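Local coordinates for protein ParA (PDB 3EZF) that probably binds and hydrolyses ATP in plasmid partition and, in its ADP-bound state, regulates transcription through a winged helix-turn-helix DNA-binding region, at residues N183-D186 and A187-R191; R220-V223 and E224-L227; S331-R334 and E335-S339. All coordinates share one frame; numbering follows the deposited sequence.

Contact 1: N183-D186 and A187-R191; sequences NNLD and AETLR. Unlike the reference sequence in segment 183-186: Asn184 (reference Asp).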
# COMPACT_ATOMS: atom_id res chain seq x y z
N ASN A 183 -2.20 19.75 17.27
CA ASN A 183 -2.09 20.14 18.67
C ASN A 183 -1.20 21.34 18.98
O ASN A 183 -0.89 21.59 20.14
CB ASN A 183 -1.65 18.96 19.52
CG ASN A 183 -2.55 17.77 19.36
OD1 ASN A 183 -3.77 17.92 19.27
ND2 ASN A 183 -1.97 16.58 19.35
N ASN A 184 -0.79 22.08 17.95
CA ASN A 184 0.05 23.25 18.16
C ASN A 184 1.06 23.03 19.32
O ASN A 184 1.13 23.84 20.25
CB ASN A 184 -0.83 24.46 18.47
CG ASN A 184 -0.15 25.77 18.15
OD1 ASN A 184 1.07 25.84 18.08
ND2 ASN A 184 -0.94 26.81 17.97
N LEU A 185 1.81 21.93 19.27
CA LEU A 185 2.80 21.61 20.29
C LEU A 185 3.98 22.56 20.26
O LEU A 185 4.13 23.35 19.32
CB LEU A 185 3.32 20.19 20.11
CG LEU A 185 2.25 19.10 20.05
CD1 LEU A 185 2.94 17.73 20.10
CD2 LEU A 185 1.29 19.26 21.22
N ASP A 186 4.84 22.44 21.27
CA ASP A 186 6.02 23.29 21.42
C ASP A 186 7.28 22.49 21.14
O ASP A 186 7.28 21.26 21.17
CB ASP A 186 6.07 23.84 22.85
CG ASP A 186 5.96 22.73 23.89
OD1 ASP A 186 7.00 22.27 24.41
OD2 ASP A 186 4.82 22.30 24.19
N ALA A 187 8.38 23.20 20.90
CA ALA A 187 9.65 22.54 20.60
C ALA A 187 10.00 21.40 21.55
O ALA A 187 10.40 20.32 21.13
CB ALA A 187 10.76 23.57 20.58
N GLU A 188 9.85 21.65 22.84
CA GLU A 188 10.19 20.66 23.86
C GLU A 188 9.32 19.41 23.77
O GLU A 188 9.82 18.29 23.80
CB GLU A 188 10.04 21.28 25.25
CG GLU A 188 10.60 22.70 25.35
CD GLU A 188 9.86 23.71 24.45
OE1 GLU A 188 8.68 24.04 24.73
OE2 GLU A 188 10.47 24.15 23.45
N THR A 189 8.01 19.61 23.66
CA THR A 189 7.09 18.49 23.59
C THR A 189 7.46 17.56 22.43
O THR A 189 7.53 16.34 22.61
CB THR A 189 5.61 18.96 23.41
OG1 THR A 189 5.25 19.87 24.46
CG2 THR A 189 4.66 17.76 23.44
N LEU A 190 7.70 18.12 21.25
CA LEU A 190 8.06 17.30 20.10
C LEU A 190 9.34 16.52 20.39
O LEU A 190 9.46 15.35 20.06
CB LEU A 190 8.26 18.18 18.87
CG LEU A 190 6.97 18.81 18.37
CD1 LEU A 190 7.27 20.14 17.71
CD2 LEU A 190 6.26 17.85 17.44
N ARG A 191 10.26 17.21 21.04
CA ARG A 191 11.57 16.67 21.41
C ARG A 191 11.55 15.47 22.36
O ARG A 191 11.98 14.38 22.00
CB ARG A 191 12.38 17.81 22.04
CG ARG A 191 13.85 17.53 22.25
CD ARG A 191 14.54 18.76 22.83
NE ARG A 191 14.04 19.99 22.22
CZ ARG A 191 14.80 21.04 21.91
NH1 ARG A 191 16.10 21.02 22.15
NH2 ARG A 191 14.25 22.12 21.37

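Contact 2: R220-V223 and E224-L227; sequences RELV and EEHL. Unlike the reference sequence in segment 220-223: Arg220 (reference Glu), Glu221 (reference Asp). Unlike the reference sequence in segment 224-227: Glu224 (reference Lys).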
# COMPACT_ATOMS: atom_id res chain seq x y z
N ARG A 220 -9.45 20.02 6.58
CA ARG A 220 -9.84 21.44 6.61
C ARG A 220 -10.70 21.81 7.79
O ARG A 220 -10.45 22.75 8.52
CB ARG A 220 -10.57 21.87 5.33
CG ARG A 220 -10.91 23.35 5.34
CD ARG A 220 -11.12 23.95 3.96
NE ARG A 220 -12.49 23.82 3.47
CZ ARG A 220 -13.56 24.40 4.02
NH1 ARG A 220 -13.42 25.17 5.10
NH2 ARG A 220 -14.77 24.23 3.49
N GLU A 221 -11.76 21.04 7.92
CA GLU A 221 -12.72 21.16 8.99
C GLU A 221 -12.00 21.31 10.38
O GLU A 221 -12.27 22.24 11.18
CB GLU A 221 -13.55 19.85 8.90
CG GLU A 221 -14.87 19.79 7.90
CD GLU A 221 -14.56 19.40 6.33
OE1 GLU A 221 -13.51 19.57 5.56
OE2 GLU A 221 -15.56 18.89 5.83
N LEU A 222 -11.12 20.35 10.68
CA LEU A 222 -10.34 20.32 11.93
C LEU A 222 -9.39 21.50 12.08
O LEU A 222 -9.17 22.00 13.18
CB LEU A 222 -9.51 19.04 12.04
CG LEU A 222 -10.28 17.76 12.35
CD1 LEU A 222 -9.38 16.55 12.17
CD2 LEU A 222 -10.82 17.84 13.76
N VAL A 223 -8.79 21.93 10.97
CA VAL A 223 -7.86 23.04 11.02
C VAL A 223 -8.64 24.27 11.43
O VAL A 223 -8.14 25.10 12.17
CB VAL A 223 -7.18 23.28 9.65
CG1 VAL A 223 -6.25 24.49 9.72
CG2 VAL A 223 -6.38 22.04 9.25
N GLU A 224 -9.88 24.38 10.96
CA GLU A 224 -10.73 25.52 11.27
C GLU A 224 -11.12 25.56 12.74
O GLU A 224 -11.40 26.62 13.29
CB GLU A 224 -12.01 25.48 10.43
CG GLU A 224 -11.78 25.31 8.94
CD GLU A 224 -12.86 25.98 8.10
OE1 GLU A 224 -12.86 27.23 8.04
OE2 GLU A 224 -13.71 25.26 7.52
N GLU A 225 -11.13 24.38 13.36
CA GLU A 225 -11.48 24.24 14.77
C GLU A 225 -10.27 24.47 15.67
O GLU A 225 -10.23 25.41 16.45
CB GLU A 225 -12.06 22.84 14.98
CG GLU A 225 -12.32 22.43 16.41
CD GLU A 225 -13.03 21.07 16.49
OE1 GLU A 225 -13.13 20.51 17.61
OE2 GLU A 225 -13.49 20.58 15.44
N HIS A 226 -9.27 23.61 15.53
CA HIS A 226 -8.04 23.64 16.31
C HIS A 226 -7.00 24.68 15.95
O HIS A 226 -6.20 25.07 16.79
CB HIS A 226 -7.38 22.27 16.26
CG HIS A 226 -8.20 21.20 16.90
ND1 HIS A 226 -8.18 20.97 18.26
CD2 HIS A 226 -9.10 20.33 16.38
CE1 HIS A 226 -9.03 20.00 18.55
NE2 HIS A 226 -9.60 19.60 17.42
N LEU A 227 -6.99 25.13 14.70
CA LEU A 227 -6.02 26.12 14.26
C LEU A 227 -6.73 27.25 13.55
O LEU A 227 -6.61 27.40 12.33
CB LEU A 227 -4.99 25.47 13.34
CG LEU A 227 -4.11 24.42 14.01
CD1 LEU A 227 -3.38 23.60 12.96
CD2 LEU A 227 -3.12 25.11 14.92

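Contact 3: S331-R334 and E335-S339; sequences SLAR and EVYAS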
# COMPACT_ATOMS: atom_id res chain seq x y z
N SER A 331 16.39 3.95 -19.45
CA SER A 331 16.84 4.86 -20.50
C SER A 331 15.80 5.96 -20.66
O SER A 331 16.13 7.09 -20.98
CB SER A 331 17.02 4.10 -21.82
OG SER A 331 17.41 4.96 -22.87
N LEU A 332 14.54 5.60 -20.42
CA LEU A 332 13.43 6.55 -20.51
C LEU A 332 13.39 7.44 -19.27
O LEU A 332 12.76 8.50 -19.27
CB LEU A 332 12.11 5.79 -20.65
CG LEU A 332 12.01 4.85 -21.85
CD1 LEU A 332 10.68 4.13 -21.84
CD2 LEU A 332 12.18 5.65 -23.13
N ALA A 333 14.07 7.01 -18.21
CA ALA A 333 14.14 7.76 -16.96
C ALA A 333 14.98 9.01 -17.17
O ALA A 333 14.55 10.12 -16.85
CB ALA A 333 14.75 6.89 -15.86
N ARG A 334 16.18 8.82 -17.70
CA ARG A 334 17.08 9.93 -17.97
C ARG A 334 16.35 11.01 -18.75
O ARG A 334 16.64 12.20 -18.59
CB ARG A 334 18.31 9.43 -18.74
CG ARG A 334 19.45 8.95 -17.85
CD ARG A 334 20.49 10.06 -17.65
NE ARG A 334 21.50 9.75 -16.64
CZ ARG A 334 22.25 8.65 -16.62
NH1 ARG A 334 22.10 7.72 -17.56
NH2 ARG A 334 23.15 8.48 -15.67
N GLU A 335 15.39 10.60 -19.58
CA GLU A 335 14.60 11.54 -20.37
C GLU A 335 13.95 12.60 -19.48
O GLU A 335 14.45 13.71 -19.34
CB GLU A 335 13.49 10.81 -21.12
CG GLU A 335 13.91 10.22 -22.45
CD GLU A 335 14.91 9.10 -22.31
OE1 GLU A 335 16.00 9.35 -21.76
OE2 GLU A 335 14.60 7.97 -22.76
N VAL A 336 12.81 12.22 -18.90
CA VAL A 336 12.05 13.09 -18.01
C VAL A 336 12.92 13.86 -17.02
O VAL A 336 13.08 15.09 -17.13
CB VAL A 336 10.99 12.27 -17.23
CG1 VAL A 336 9.88 11.84 -18.17
CG2 VAL A 336 11.62 11.04 -16.61
N TYR A 337 13.50 13.14 -16.07
CA TYR A 337 14.35 13.74 -15.05
C TYR A 337 15.51 14.54 -15.64
O TYR A 337 16.14 15.33 -14.93
CB TYR A 337 14.89 12.65 -14.13
CG TYR A 337 13.81 11.83 -13.48
CD1 TYR A 337 13.57 10.52 -13.88
CD2 TYR A 337 13.02 12.37 -12.48
CE1 TYR A 337 12.57 9.77 -13.28
CE2 TYR A 337 12.02 11.63 -11.88
CZ TYR A 337 11.80 10.33 -12.28
OH TYR A 337 10.79 9.62 -11.67
N ALA A 338 15.78 14.34 -16.92
CA ALA A 338 16.88 15.02 -17.61
C ALA A 338 18.14 15.06 -16.74
O ALA A 338 18.66 14.02 -16.34
CB ALA A 338 16.45 16.44 -18.00
N SER A 339 18.64 16.26 -16.46
CA SER A 339 19.83 16.41 -15.64
C SER A 339 19.52 16.01 -14.20
O SER A 339 20.39 15.53 -13.48
CB SER A 339 20.32 17.86 -15.66
OG SER A 339 19.37 18.74 -15.09

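Contact 1: N183-D186 and A187-R191
Asp186 and Thr189 meet at an N-cap, where the loop after helix 177-182 enters helix 187-194. The Asp186 carboxylate uses both oxygens. OD1 accepts the backbone N-H of Thr189, with Asp186 OD1 to Thr189 N at 2.9 Å. The donor comes from above the carboxylate plane, about 55° out of it. OD2 accepts from Thr189 OG1, a bond modelled very short at this resolution. The Asp186 CG lies between its own backbone N and carbonyl carbon (chi1 53°), which places the carboxylate over the N-H end of the first turn. The Asp186 and Thr189 side chains cross at about a right angle. Leu190 N to Asp186 O, 3.2 Å and nearly straight, closes the first turn.

The acid group of Glu188 bends back to the same cap. The two like-charged groups are modelled very close, with Asp186 OD1 to Glu188 OE1 at 2.5 Å, and the exact place of the Glu188 end is doubtful.

Further out, Leu190 packs on Arg243 and Val244, and Asn183 ND2 is hydrogen-bonded to Glu175 OE1 before the cap. Beside the cap, Leu185 reaches the methyl branch of Thr189, with Leu185 CD1 to Thr189 CG2 at 3.8 Å.

Contact 2: R220-V223 and E224-L227
The short helix 219-226 and the residue after it hold this contact, whose outer face carries an i to i+4 salt bridge between Arg220 and Glu224. The bridge joins Arg220 NH1 and Glu224 OE2, modelled very close at 2.4 Å. The carboxylate comes to the edge of the guanidinium, and the two planes are 59° apart. Arg220 CG stands anti to its backbone N (chi1 -178°), and a bend at chi3 brings the guanidinium round to the acid. Glu224 bends at chi2 to meet it. Gln232 touches Arg220 from a nearby loop.

The backbone below follows the alpha-helical pattern. Glu224 N bonds to Arg220 O at 3.0 Å, and His226 N to Leu222 O at 2.9 Å. Glu225 N is shared, with weak bonds to both Glu221 O and Leu222 O. This helix falls in the P-loop NTPase part of the chain, whose core is a parallel sheet. At its end Leu227 leaves helical geometry, yet Leu227 N still bonds to Val223 O at 2.8 Å.

Leu222 and His226 lie side by side and point the same way, with Leu222 CD2 to His226 CD2 at 4.0 Å. On the buried side, Leu227 packs on Ile235 and Asn239 of helix 235-241. There Val223 CG1 also lies 4.0 Å from Leu227 CB.

Contact 3: S331-R334 and E335-S339
Ala333 and Tyr337 stand one turn apart at the C-terminal end of helix 324-337. The helix follows strand 312-317, outermost in the parallel sheet within this chain, and packs on helix 281-291. The Tyr337 ring presents its edge to the Ala333 carbonyl, with Ala333 O near the ring plane. Tyr337 CD1 is the ring atom near both the carbonyl and the methyl, 3.2 Å from Ala333 O and 4.3 Å from Ala333 CB. Tyr337 CG is anti to its own carbonyl carbon and beside the backbone N (chi1 -57°). This puts the ring on the side of the preceding turn, where CD1 meets Ala333 O. Its hydroxyl bonds to Thr277 OG1 at the end of strand 272-277. Thr287 and Leu291 touch the ring from helix 281-291.

Val336 turns to Leu288 of the same helix. Leu332 meets Phe284 there and also Leu20 of the second subunit. The subunit contact continues along this turn, where Arg16 of that subunit packs on Val336 and Ala338.

The Glu335 side chain is bent at chi2, and the modelled place of its carboxylate is doubtful. The backbone bond Tyr337 N to Ala333 O is long at 3.3 Å, with an N-H...O angle of 136°.

How the contacts relate
The contacts follow one another along the chain, each in its own helical region. Contacts 1 and 2 lie in the P-loop NTPase part, on the same side of the chain's centre. Their centres are about 18 Å apart. They touch through packing of Asn184 against Leu227, and both residues also pack on helix 235-241. Contact 3 lies far off, with its centre about 41 Å from each of the others. It is on the opposite side of the chain's centre from contact 1. Of the three, only contact 3 is touched by the second subunit. The set thus marks a helix start, two helix ends and one part of the dimer interface.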